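Local atomic coordinates of restriction endonuclease LpnPI (Legionella pneumophila subsp. pneumophila str. Philadelphia 1, PDB entry 4RZL), a protein that probably recognises modified cytosines in DNA through this N-terminal SRA-like domain, as part of a modification-dependent restriction endonuclease. Residues 21-24 with 25-28. Sequence-based numbering, arbitrary orientation.
Sequences DLII and DAVY
Ile23 and Ala26 close a type II beta turn in which Ala26 N donates to Ile23 O at 2.9 Å. The turn reverses the chain between the short strands 22-23 and 27-28 of this DNA recognition domain. Asp25 takes the positive phi (64°) of the turn's third position. The strands do not pair with each other: strand 22-23 joins strand 192-193, whereas strand 27-28 lies between strands 11-12 and 147-155 in the large mixed sheet. The Tyr28 hydroxyl ties the two segments together. Tyr28 OH donates to Asp21 O at 2.7 Å, in the carbonyl plane and on a lone pair. The same oxygen accepts from Ile23 N at 2.8 Å, with an N-H...O angle of 156°. Two backbone groups thus grip the phenol oxygen at the ring edge, both near the ring plane. With CG anti to its own carbonyl carbon (chi1 -60°), Tyr28 sends its ring back to the incoming strand. Leu22 CD2 lies over one face of the ring, 3.9 Å from Tyr28 CZ, and Tyr12 stacks on the same ring. At the turn, the carboxylate of Asp25 forms a salt bridge through OD1 with Lys150; Asp21 OD1 accepts a hydrogen bond from Arg195 N. Between the two end residues of the turn, Ile23 CB meets the methyl of Ala26, CB to CB, at 3.8 Å.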
loop_
_atom_site.group_PDB
_atom_site.type_symbol
_atom_site.label_atom_id
_atom_site.label_comp_id
_atom_site.label_asym_id
_atom_site.label_seq_id
_atom_site.Cartn_x
_atom_site.Cartn_y
_atom_site.Cartn_z
ATOM N N ASP A 21 -12.944 6.237 -9.253
ATOM C CA ASP A 21 -12.768 4.893 -8.731
ATOM C C ASP A 21 -11.272 4.567 -8.735
ATOM O O ASP A 21 -10.510 5.132 -9.528
ATOM C CB ASP A 21 -13.523 3.865 -9.581
ATOM C CG ASP A 21 -15.000 4.211 -9.758
ATOM O OD1 ASP A 21 -15.752 4.159 -8.767
ATOM O OD2 ASP A 21 -15.407 4.518 -10.901
ATOM N N LEU A 22 -10.855 3.647 -7.872
ATOM C CA LEU A 22 -9.488 3.124 -7.929
ATOM C C LEU A 22 -9.430 1.852 -8.788
ATOM O O LEU A 22 -9.995 0.814 -8.436
ATOM C CB LEU A 22 -8.940 2.847 -6.521
ATOM C CG LEU A 22 -8.509 4.109 -5.755
ATOM C CD1 LEU A 22 -8.183 3.783 -4.289
ATOM C CD2 LEU A 22 -7.311 4.750 -6.461
ATOM N N ILE A 23 -8.738 1.951 -9.914
ATOM C CA ILE A 23 -8.682 0.887 -10.918
ATOM C C ILE A 23 -7.262 0.341 -11.070
ATOM O O ILE A 23 -6.315 1.115 -11.170
ATOM C CB ILE A 23 -9.181 1.405 -12.281
ATOM C CG1 ILE A 23 -10.679 1.720 -12.191
ATOM C CG2 ILE A 23 -8.921 0.375 -13.398
ATOM C CD1 ILE A 23 -11.246 2.360 -13.432
ATOM N N ILE A 24 -7.130 -0.985 -11.078
ATOM C CA ILE A 24 -5.833 -1.646 -11.207
ATOM C C ILE A 24 -5.010 -1.052 -12.346
ATOM O O ILE A 24 -5.454 -1.011 -13.498
ATOM C CB ILE A 24 -5.983 -3.165 -11.430
ATOM C CG1 ILE A 24 -6.397 -3.856 -10.128
ATOM C CG2 ILE A 24 -4.675 -3.763 -11.967
ATOM C CD1 ILE A 24 -5.337 -3.788 -9.033
ATOM N N ASP A 25 -3.840 -0.537 -11.971
ATOM C CA ASP A 25 -2.832 0.036 -12.865
ATOM C C ASP A 25 -3.274 1.286 -13.625
ATOM O O ASP A 25 -2.597 1.719 -14.552
ATOM C CB ASP A 25 -2.327 -1.027 -13.837
ATOM C CG ASP A 25 -1.501 -2.097 -13.136
ATOM O OD1 ASP A 25 -1.052 -1.837 -11.992
ATOM O OD2 ASP A 25 -1.288 -3.179 -13.721
ATOM N N ALA A 26 -4.383 1.886 -13.213
ATOM C CA ALA A 26 -4.764 3.187 -13.747
ATOM C C ALA A 26 -3.820 4.241 -13.163
ATOM O O ALA A 26 -3.281 4.049 -12.077
ATOM C CB ALA A 26 -6.215 3.511 -13.419
ATOM N N VAL A 27 -3.625 5.340 -13.883
ATOM C CA VAL A 27 -2.717 6.407 -13.462
ATOM C C VAL A 27 -3.511 7.622 -12.999
ATOM O O VAL A 27 -4.516 7.996 -13.610
ATOM C CB VAL A 27 -1.758 6.797 -14.611
ATOM C CG1 VAL A 27 -1.054 8.119 -14.334
ATOM C CG2 VAL A 27 -0.743 5.665 -14.868
ATOM N N TYR A 28 -3.078 8.204 -11.889
ATOM C CA TYR A 28 -3.777 9.328 -11.283
ATOM C C TYR A 28 -2.829 10.514 -11.207
ATOM O O TYR A 28 -1.852 10.490 -10.482
ATOM C CB TYR A 28 -4.311 8.941 -9.900
ATOM C CG TYR A 28 -5.285 7.788 -9.996
ATOM C CD1 TYR A 28 -4.836 6.475 -10.043
ATOM C CD2 TYR A 28 -6.656 8.022 -10.105
ATOM C CE1 TYR A 28 -5.735 5.410 -10.166
ATOM C CE2 TYR A 28 -7.556 6.978 -10.225
ATOM C CZ TYR A 28 -7.094 5.671 -10.254
ATOM O OH TYR A 28 -8.003 4.639 -10.379
#